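Local coordinates for uncharacterized protein GEBA250068378 (Sulfurospirillum deleyianum, PDB 3NKG) that is of unknown function but belongs to the DUF5625 family, whose placement among galactose-binding-like domains is consistent with, without proving, a ligand-recognition role, at residues H33-F38 / T132-T137; N61-R66 / M122-G127; K101-Q106 / K113-D118. One frame throughout, in Å; residues are numbered along the deposited sequence.

Interaction 1: H33-F38 / T132-T137; sequences HLILQF and TRDITT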
loop_
_atom_site.group_PDB
_atom_site.type_symbol
_atom_site.label_atom_id
_atom_site.label_comp_id
_atom_site.label_asym_id
_atom_site.label_seq_id
_atom_site.Cartn_x
_atom_site.Cartn_y
_atom_site.Cartn_z
ATOM N N HIS A 33 -4.115 -4.392 9.072
ATOM C CA HIS A 33 -3.280 -3.557 8.236
ATOM C C HIS A 33 -3.827 -3.517 6.820
ATOM O O HIS A 33 -4.229 -4.555 6.276
ATOM C CB HIS A 33 -1.858 -4.119 8.181
ATOM C CG HIS A 33 -1.176 -4.158 9.506
ATOM N ND1 HIS A 33 -1.169 -3.080 10.367
ATOM C CD2 HIS A 33 -0.479 -5.143 10.120
ATOM C CE1 HIS A 33 -0.498 -3.401 11.460
ATOM N NE2 HIS A 33 -0.075 -4.650 11.338
ATOM N N LEU A 34 -3.799 -2.321 6.228
ATOM C CA LEU A 34 -4.100 -2.115 4.818
ATOM C C LEU A 34 -2.803 -1.689 4.145
ATOM O O LEU A 34 -2.177 -0.729 4.577
ATOM C CB LEU A 34 -5.122 -0.997 4.639
ATOM C CG LEU A 34 -6.421 -1.081 5.429
ATOM C CD1 LEU A 34 -7.408 -0.079 4.873
ATOM C CD2 LEU A 34 -6.999 -2.478 5.352
ATOM N N ILE A 35 -2.389 -2.404 3.100
ATOM C CA ILE A 35 -1.080 -2.135 2.497
ATOM C C ILE A 35 -1.141 -2.319 1.000
ATOM O O ILE A 35 -2.100 -2.898 0.469
ATOM C CB ILE A 35 0.010 -3.110 3.027
ATOM C CG1 ILE A 35 -0.192 -4.497 2.432
ATOM C CG2 ILE A 35 0.015 -3.177 4.584
ATOM C CD1 ILE A 35 0.791 -5.540 2.919
ATOM N N LEU A 36 -0.116 -1.834 0.312
ATOM C CA LEU A 36 0.049 -2.162 -1.089
ATOM C C LEU A 36 1.263 -3.058 -1.214
ATOM O O LEU A 36 2.321 -2.765 -0.626
ATOM C CB LEU A 36 0.279 -0.882 -1.920
ATOM C CG LEU A 36 -0.824 0.162 -1.831
ATOM C CD1 LEU A 36 -0.404 1.389 -2.606
ATOM C CD2 LEU A 36 -2.121 -0.400 -2.352
ATOM N N GLN A 37 1.137 -4.120 -2.006
ATOM C CA GLN A 37 2.246 -5.030 -2.285
ATOM C C GLN A 37 2.590 -4.994 -3.762
ATOM O O GLN A 37 1.714 -5.234 -4.612
ATOM C CB GLN A 37 1.875 -6.466 -1.918
ATOM C CG GLN A 37 1.522 -6.674 -0.457
ATOM C CD GLN A 37 1.230 -8.134 -0.146
ATOM O OE1 GLN A 37 0.203 -8.679 -0.558
ATOM N NE2 GLN A 37 2.144 -8.776 0.566
ATOM N N PHE A 38 3.861 -4.708 -4.050
ATOM C CA PHE A 38 4.367 -4.572 -5.421
ATOM C C PHE A 38 5.098 -5.830 -5.879
ATOM O O PHE A 38 6.004 -6.309 -5.195
ATOM C CB PHE A 38 5.349 -3.401 -5.485
ATOM C CG PHE A 38 4.716 -2.084 -5.209
ATOM C CD1 PHE A 38 4.239 -1.783 -3.927
ATOM C CD2 PHE A 38 4.521 -1.171 -6.241
ATOM C CE1 PHE A 38 3.640 -0.577 -3.685
ATOM C CE2 PHE A 38 3.932 0.027 -6.010
ATOM C CZ PHE A 38 3.484 0.344 -4.741
ATOM N N THR A 132 6.653 -3.438 0.007
ATOM C CA THR A 132 5.311 -3.023 0.405
ATOM C C THR A 132 5.278 -1.544 0.753
ATOM O O THR A 132 6.292 -0.921 1.111
ATOM C CB THR A 132 4.787 -3.802 1.662
ATOM O OG1 THR A 132 5.590 -3.462 2.792
ATOM C CG2 THR A 132 4.827 -5.302 1.451
ATOM N N ARG A 133 4.096 -0.976 0.656
ATOM C CA ARG A 133 3.885 0.329 1.242
ATOM C C ARG A 133 2.691 0.223 2.199
ATOM O O ARG A 133 1.624 -0.274 1.819
ATOM C CB ARG A 133 3.636 1.384 0.186
ATOM C CG ARG A 133 3.194 2.666 0.861
ATOM C CD ARG A 133 3.267 3.810 -0.011
ATOM N NE ARG A 133 4.632 4.220 -0.365
ATOM C CZ ARG A 133 4.856 5.076 -1.352
ATOM N NH1 ARG A 133 3.805 5.543 -2.043
ATOM N NH2 ARG A 133 6.095 5.452 -1.669
ATOM N N ASP A 134 2.910 0.630 3.447
ATOM C CA ASP A 134 1.903 0.567 4.498
ATOM C C ASP A 134 0.994 1.797 4.373
ATOM O O ASP A 134 1.483 2.927 4.319
ATOM C CB ASP A 134 2.588 0.516 5.869
ATOM C CG ASP A 134 3.205 -0.875 6.181
ATOM O OD1 ASP A 134 2.918 -1.831 5.429
ATOM O OD2 ASP A 134 3.971 -1.017 7.170
ATOM N N ILE A 135 -0.319 1.582 4.288
ATOM C CA ILE A 135 -1.270 2.690 4.167
ATOM C C ILE A 135 -1.825 3.085 5.535
ATOM O O ILE A 135 -1.658 4.227 5.998
ATOM C CB ILE A 135 -2.474 2.336 3.271
ATOM C CG1 ILE A 135 -2.051 1.929 1.864
ATOM C CG2 ILE A 135 -3.429 3.503 3.176
ATOM C CD1 ILE A 135 -3.119 1.114 1.123
ATOM N N THR A 136 -2.507 2.147 6.182
ATOM C CA THR A 136 -3.089 2.425 7.493
ATOM C C THR A 136 -3.415 1.115 8.233
ATOM O O THR A 136 -3.316 0.018 7.670
ATOM C CB THR A 136 -4.363 3.340 7.374
ATOM O OG1 THR A 136 -4.744 3.842 8.665
ATOM C CG2 THR A 136 -5.543 2.576 6.753
ATOM N N THR A 137 -3.753 1.251 9.507
ATOM C CA THR A 137 -4.250 0.138 10.316
ATOM C C THR A 137 -5.621 0.547 10.842
ATOM O O THR A 137 -5.779 1.655 11.364
ATOM C CB THR A 137 -3.314 -0.119 11.499
ATOM O OG1 THR A 137 -1.988 -0.366 11.017
ATOM C CG2 THR A 137 -3.785 -1.325 12.329
#
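His33 holds CG anti to its carbonyl carbon (chi1 -62°), and Thr137 holds OG1 in the matching position (chi1 -57°), which lays the two side chains alongside each other, pointing the same way. The Thr137 hydroxyl therefore reaches the edge of the imidazole in the ring plane, where ND1 and OG1 form a 2.9 Å hydrogen bond that could run in either direction. Further along this face, CG2 of Ile35 leans against Asp134 OD1 at 3.3 Å. Gln37 and Thr132 continue the row, CG against CG2 at 4.1 Å, and the Gln37 amide reaches on to Thr166 of strand 163-169.

The two segments are antiparallel neighbours in one four-stranded sheet of a beta sandwich, with strand 132-140 at its edge. Their pairing is broken by a classic beta bulge: Ile135 and Thr136 both face Leu34. The Leu34 carbonyl oxygen takes the N of Ile135 at 3.0 Å and, weakly, the N of Thr136 at 3.3 Å. Ile135 takes up the extra residue with a helix-like backbone conformation (psi -62°). Beyond the bulge Leu36 and Arg133 exchange backbone bonds in both directions.

The bulge also turns the Ile135 side chain across Leu36, where its CD1 lies 3.9 Å from Leu36 CG. On the same face Leu34 CD1 meets the methyl CG2 of Thr136 at 3.7 Å. Arg133 leaves this row: its guanidinium is buried and clasped by three carbonyl oxygens, Leu58 on NH2, Thr96 on NH1 and Gly125 on NE. Its CB stays behind, obliquely placed to the Phe38 ring, which packs on Val54, Phe57 and Leu58 of helix 49-58.

Interaction 2: N61-R66 / M122-G127; sequences NSYDPR and MTKGNG. With ACY (acetic acid), chain C.
Lys124 CE sits over the centre of the Tyr63 ring, 3.8 Å from CZ, and the lysine chain crosses the tyrosine at about a right angle. CG of Lys124 is wedged between its backbone N and carbonyl carbon (chi1 54°), and from there the chain runs out extended, bringing the methylene over the face as a CH-pi contact and NZ as a cation-pi partner 4.3 Å from the ring centroid. Beside this lysine-tyrosine contact the backbones close up. Asn126 N donates to Asn61 O at 2.9 Å, and the same oxygen lies 3.4 Å from Gly125 CA. Gly125 is buried here, and the side of its CA where a side chain would stand faces Asn61 O and Tyr63 CD1.

Strand 62-63 pairs with 70-72 in a small two-stranded sheet; the other partner is the loop that leaves strand 113-123, so the contact joins this small sheet to the loop at the end of a sandwich strand. Asp94 OD1 accepts from Tyr63 OH and Asn61 ND2, and the Asp94 backbone bonds to Gly125, so it serves both segments.

Asn126 ND2 turns to Gly59 O and, at 3.0 Å, to oxygen O of an acetic acid molecule. Around the Asn126 carbonyl the fit is looser, and waters mediate it. One spans Ser62 OG and Asn126 O, and a second accepts from Tyr63 N while donating to that same carbonyl. Beyond the amine a third links Tyr63 OH to Lys124 NZ, 2.7 Å from NZ.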
loop_
_atom_site.group_PDB
_atom_site.type_symbol
_atom_site.label_atom_id
_atom_site.label_comp_id
_atom_site.label_asym_id
_atom_site.label_seq_id
_atom_site.Cartn_x
_atom_site.Cartn_y
_atom_site.Cartn_z
ATOM N N ASN A 61 12.341 5.839 3.961
ATOM C CA ASN A 61 11.766 6.177 5.259
ATOM C C ASN A 61 10.597 5.251 5.589
ATOM O O ASN A 61 9.902 4.780 4.677
ATOM C CB ASN A 61 11.282 7.647 5.246
ATOM C CG ASN A 61 12.452 8.640 5.226
ATOM O OD1 ASN A 61 13.550 8.299 5.648
ATOM N ND2 ASN A 61 12.219 9.855 4.719
ATOM N N SER A 62 10.374 5.008 6.880
ATOM C CA SER A 62 9.324 4.099 7.317
ATOM C C SER A 62 8.439 4.747 8.378
ATOM O O SER A 62 8.939 5.433 9.279
ATOM C CB SER A 62 9.918 2.800 7.901
ATOM O OG SER A 62 10.802 2.174 6.993
ATOM N N TYR A 63 7.136 4.478 8.277
ATOM C CA TYR A 63 6.133 5.047 9.175
ATOM C C TYR A 63 5.229 3.937 9.716
ATOM O O TYR A 63 4.814 3.055 8.971
ATOM C CB TYR A 63 5.320 6.104 8.419
ATOM C CG TYR A 63 6.164 7.254 7.922
ATOM C CD1 TYR A 63 6.827 7.178 6.697
ATOM C CD2 TYR A 63 6.299 8.421 8.674
ATOM C CE1 TYR A 63 7.621 8.210 6.247
ATOM C CE2 TYR A 63 7.101 9.484 8.231
ATOM C CZ TYR A 63 7.761 9.365 7.015
ATOM O OH TYR A 63 8.534 10.403 6.534
ATOM N N ASP A 64 4.940 3.968 11.012
ATOM C CA ASP A 64 4.051 2.981 11.632
ATOM C C ASP A 64 2.615 3.206 11.158
ATOM O O ASP A 64 2.075 4.284 11.354
ATOM C CB ASP A 64 4.132 3.127 13.149
ATOM C CG ASP A 64 3.473 1.981 13.896
ATOM O OD1 ASP A 64 2.508 1.354 13.362
ATOM O OD2 ASP A 64 3.932 1.733 15.040
ATOM N N PRO A 65 1.995 2.197 10.517
ATOM C CA PRO A 65 0.631 2.416 10.008
ATOM C C PRO A 65 -0.395 2.638 11.128
ATOM O O PRO A 65 -1.469 3.182 10.884
ATOM C CB PRO A 65 0.315 1.116 9.248
ATOM C CG PRO A 65 1.253 0.081 9.833
ATOM C CD PRO A 65 2.510 0.852 10.193
ATOM N N ARG A 66 -0.067 2.220 12.350
ATOM C CA ARG A 66 -1.012 2.354 13.460
ATOM C C ARG A 66 -1.251 3.816 13.851
ATOM O O ARG A 66 -2.371 4.197 14.172
ATOM C CB ARG A 66 -0.554 1.533 14.677
ATOM C CG ARG A 66 -0.364 0.049 14.371
ATOM C CD ARG A 66 0.263 -0.713 15.533
ATOM N NE ARG A 66 1.577 -0.190 15.906
ATOM C CZ ARG A 66 2.318 -0.693 16.892
ATOM N NH1 ARG A 66 1.877 -1.736 17.592
ATOM N NH2 ARG A 66 3.502 -0.168 17.175
HETATM N N MSE A 122 -2.466 10.060 1.451
HETATM C CA MSE A 122 -1.270 10.425 0.721
HETATM C C MSE A 122 -0.144 9.443 1.094
HETATM O O MSE A 122 0.777 9.761 1.868
HETATM C CB MSE A 122 -0.889 11.869 1.059
HETATM C CG MSE A 122 -2.061 12.835 0.854
HETATM SE SE MSE A 122 -2.710 12.909 -1.024
HETATM C CE MSE A 122 -1.147 13.686 -1.696
ATOM N N THR A 123 -0.221 8.238 0.559
ATOM C CA THR A 123 0.689 7.181 1.016
ATOM C C THR A 123 2.142 7.501 0.647
ATOM O O THR A 123 2.433 8.192 -0.373
ATOM C CB THR A 123 0.291 5.824 0.445
ATOM O OG1 THR A 123 0.693 5.736 -0.921
ATOM C CG2 THR A 123 -1.240 5.635 0.536
ATOM N N LYS A 124 3.062 7.016 1.473
ATOM C CA LYS A 124 4.473 7.277 1.252
ATOM C C LYS A 124 5.274 6.225 1.991
ATOM O O LYS A 124 4.761 5.526 2.858
ATOM C CB LYS A 124 4.848 8.652 1.801
ATOM C CG LYS A 124 4.447 8.820 3.275
ATOM C CD LYS A 124 5.007 10.101 3.872
ATOM C CE LYS A 124 4.504 10.262 5.300
ATOM N NZ LYS A 124 4.802 11.609 5.847
ATOM N N GLY A 125 6.547 6.117 1.649
ATOM C CA GLY A 125 7.426 5.322 2.471
ATOM C C GLY A 125 7.425 3.840 2.162
ATOM O O GLY A 125 6.733 3.314 1.279
ATOM N N ASN A 126 8.227 3.161 2.951
ATOM C CA ASN A 126 8.598 1.796 2.708
ATOM C C ASN A 126 7.969 0.968 3.836
ATOM O O ASN A 126 8.339 1.128 4.987
ATOM C CB ASN A 126 10.125 1.773 2.757
ATOM C CG ASN A 126 10.706 0.436 2.446
ATOM O OD1 ASN A 126 10.511 -0.518 3.185
ATOM N ND2 ASN A 126 11.456 0.362 1.348
ATOM N N GLY A 127 7.021 0.099 3.503
ATOM C CA GLY A 127 6.334 -0.738 4.488
ATOM C C GLY A 127 7.134 -1.883 5.107
ATOM O O GLY A 127 8.264 -2.150 4.723
HETATM C C ACY C . 12.229 -3.560 0.036
HETATM O O ACY C . 12.140 -2.459 0.647
HETATM O OXT ACY C . 11.744 -4.682 0.383
HETATM C CH3 ACY C . 12.992 -3.525 -1.237
HETATM O O HOH W 1 10.411 -0.474 6.051
HETATM O O HOH W 2 6.376 2.768 6.416
HETATM O O HOH W 3 7.134 12.972 6.203
#

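Interaction 3: K101-Q106 / K113-D118; sequences KITIHQ and KKLIAD. With ACY (acetic acid), chain F.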
loop_
_atom_site.group_PDB
_atom_site.type_symbol
_atom_site.label_atom_id
_atom_site.label_comp_id
_atom_site.label_asym_id
_atom_site.label_seq_id
_atom_site.Cartn_x
_atom_site.Cartn_y
_atom_site.Cartn_z
ATOM N N LYS A 101 -7.641 6.601 -2.454
ATOM C CA LYS A 101 -8.866 6.861 -1.727
ATOM C C LYS A 101 -9.534 5.546 -1.377
ATOM O O LYS A 101 -9.855 4.725 -2.259
ATOM C CB LYS A 101 -9.803 7.753 -2.543
ATOM C CG LYS A 101 -11.052 8.194 -1.801
ATOM C CD LYS A 101 -11.839 9.192 -2.651
ATOM C CE LYS A 101 -13.327 9.067 -2.425
ATOM N NZ LYS A 101 -14.090 10.073 -3.226
ATOM N N ILE A 102 -9.736 5.344 -0.079
ATOM C CA ILE A 102 -10.426 4.156 0.404
ATOM C C ILE A 102 -11.787 4.496 0.988
ATOM O O ILE A 102 -11.901 5.308 1.911
ATOM C CB ILE A 102 -9.600 3.415 1.474
ATOM C CG1 ILE A 102 -8.264 2.971 0.884
ATOM C CG2 ILE A 102 -10.356 2.180 2.012
ATOM C CD1 ILE A 102 -7.299 2.468 1.922
ATOM N N THR A 103 -12.815 3.863 0.438
ATOM C CA THR A 103 -14.181 3.995 0.937
ATOM C C THR A 103 -14.672 2.655 1.463
ATOM O O THR A 103 -14.546 1.646 0.785
ATOM C CB THR A 103 -15.121 4.483 -0.181
ATOM O OG1 THR A 103 -14.571 5.674 -0.756
ATOM C CG2 THR A 103 -16.492 4.800 0.373
ATOM N N ILE A 104 -15.218 2.641 2.675
ATOM C CA ILE A 104 -15.710 1.401 3.263
ATOM C C ILE A 104 -17.172 1.509 3.704
ATOM O O ILE A 104 -17.519 2.381 4.509
ATOM C CB ILE A 104 -14.878 0.954 4.486
ATOM C CG1 ILE A 104 -13.391 0.877 4.138
ATOM C CG2 ILE A 104 -15.339 -0.413 4.996
ATOM C CD1 ILE A 104 -12.527 0.506 5.328
ATOM N N HIS A 105 -18.007 0.612 3.174
ATOM C CA HIS A 105 -19.375 0.417 3.662
ATOM C C HIS A 105 -19.525 -0.887 4.435
ATOM O O HIS A 105 -18.999 -1.926 4.034
ATOM C CB HIS A 105 -20.364 0.385 2.515
ATOM C CG HIS A 105 -20.580 1.718 1.871
ATOM N ND1 HIS A 105 -19.688 2.253 0.966
ATOM C CD2 HIS A 105 -21.583 2.612 1.994
ATOM C CE1 HIS A 105 -20.139 3.427 0.561
ATOM N NE2 HIS A 105 -21.290 3.669 1.170
ATOM N N GLN A 106 -20.261 -0.838 5.542
ATOM C CA GLN A 106 -20.606 -2.081 6.228
ATOM C C GLN A 106 -21.937 -2.544 5.665
ATOM O O GLN A 106 -22.830 -1.734 5.438
ATOM C CB GLN A 106 -20.685 -1.868 7.738
ATOM C CG GLN A 106 -21.208 -3.061 8.539
ATOM C CD GLN A 106 -20.857 -2.968 10.030
ATOM O OE1 GLN A 106 -20.914 -1.893 10.636
ATOM N NE2 GLN A 106 -20.493 -4.101 10.620
ATOM N N LYS A 113 -26.589 -0.635 3.274
ATOM C CA LYS A 113 -25.163 -0.366 3.412
ATOM C C LYS A 113 -24.958 0.911 4.211
ATOM O O LYS A 113 -25.663 1.893 4.020
ATOM C CB LYS A 113 -24.492 -0.306 2.036
ATOM C CG LYS A 113 -24.190 -1.695 1.494
ATOM C CD LYS A 113 -24.858 -1.965 0.159
ATOM C CE LYS A 113 -24.710 -3.438 -0.246
ATOM N NZ LYS A 113 -25.905 -4.282 0.097
ATOM N N LYS A 114 -24.029 0.869 5.152
ATOM C CA LYS A 114 -23.726 2.027 5.980
ATOM C C LYS A 114 -22.307 2.482 5.634
ATOM O O LYS A 114 -21.377 1.688 5.724
ATOM C CB LYS A 114 -23.779 1.616 7.453
ATOM C CG LYS A 114 -23.283 2.666 8.418
ATOM C CD LYS A 114 -24.112 3.932 8.351
ATOM C CE LYS A 114 -23.700 4.897 9.470
ATOM N NZ LYS A 114 -24.373 6.218 9.359
ATOM N N LEU A 115 -22.142 3.738 5.232
ATOM C CA LEU A 115 -20.794 4.283 4.968
ATOM C C LEU A 115 -20.087 4.435 6.302
ATOM O O LEU A 115 -20.563 5.145 7.167
ATOM C CB LEU A 115 -20.893 5.652 4.294
ATOM C CG LEU A 115 -19.608 6.438 4.023
ATOM C CD1 LEU A 115 -18.694 5.679 3.036
ATOM C CD2 LEU A 115 -19.983 7.828 3.471
ATOM N N ILE A 116 -18.970 3.763 6.514
ATOM C CA ILE A 116 -18.276 4.012 7.770
ATOM C C ILE A 116 -16.911 4.714 7.636
ATOM O O ILE A 116 -16.381 5.210 8.626
ATOM C CB ILE A 116 -18.106 2.742 8.593
ATOM C CG1 ILE A 116 -17.261 1.756 7.827
ATOM C CG2 ILE A 116 -19.490 2.146 8.960
ATOM C CD1 ILE A 116 -16.934 0.498 8.644
ATOM N N ALA A 117 -16.340 4.738 6.435
ATOM C CA ALA A 117 -15.097 5.485 6.217
ATOM C C ALA A 117 -14.981 5.924 4.765
ATOM O O ALA A 117 -15.334 5.173 3.865
ATOM C CB ALA A 117 -13.863 4.652 6.620
ATOM N N ASP A 118 -14.476 7.138 4.550
ATOM C CA ASP A 118 -14.155 7.620 3.197
ATOM C C ASP A 118 -12.919 8.501 3.346
ATOM O O ASP A 118 -13.017 9.644 3.815
ATOM C CB ASP A 118 -15.333 8.417 2.636
ATOM C CG ASP A 118 -15.139 8.821 1.178
ATOM O OD1 ASP A 118 -14.254 8.247 0.502
ATOM O OD2 ASP A 118 -15.888 9.708 0.706
HETATM C C ACY F . -25.429 8.551 6.892
HETATM O O ACY F . -25.813 7.783 7.814
HETATM O OXT ACY F . -24.229 8.710 6.544
HETATM C CH3 ACY F . -26.474 9.328 6.142
#
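Thr103 and Asp118 lie side by side on one face of a beta hairpin, the antiparallel pair of strands 98-107 and 113-123. Thr103 OG1 donates to Asp118 OD1 at 2.9 Å, coming down from above the carboxylate plane rather than within it. The same oxygen has Lys101 CE at 3.2 Å; the lysine chain bends at its third torsion (chi3 147°), yet NZ stops 4.2 Å from OD1, beyond salt-bridge distance. Next in the row, Leu115 slants across His105 and sets CD1 over one ring face, offset toward the rim, a CH-pi contact. That methyl also touches Thr103 CG2 at 3.6 Å, so leucine fills the angle between threonine and imidazole.

Behind the His105-Leu115 pairing is a classic beta bulge, which shifts the register by one residue after Ile104. Ile116 and Ala117 both face Ile104, whose carbonyl oxygen accepts from Ile116 N at 2.8 Å and from Ala117 N at 3.3 Å. Ile104, on the other face with Ala117, sets its CG2 against Ile116 CG1, and Tyr145 of strand 143-151 touches both isoleucines. Closer to the turn Gln106 and Lys114 exchange backbone bonds both ways, while Lys113 folds back to give its amine to Asn111 O.

Strand 113-123 is the edge of its sheet, and the exposed Lys114 runs outward until NZ meets oxygen O of an acetic acid molecule, probably from the crystallisation liquor, at 2.6 Å.

Overall arrangement
Interactions 1 and 3 belong to the two facing sheets of the sandwich, and the centres of the two contacts are about 18 Å apart. Between the sheets Ile102 bridges them, its CD1 lying 3.9 Å from Leu34 CD1 and 4.2 Å from Ile135 CG2. Interaction 2, centred about 8 Å from the centre of interaction 1, follows where strand 113-123 runs out toward strand 132-140; there Gly127 N probably bonds to Thr132 O at 2.7 Å, and Pro65 CB packs on Thr137 OG1 at 3.3 Å. Interactions 2 and 3 share strand 113-123, but their centres are about 22 Å apart and they do not otherwise touch. No active site can be assigned here; a glycerol, probably from crystallisation, lies about 6 Å from the Thr136 side chain.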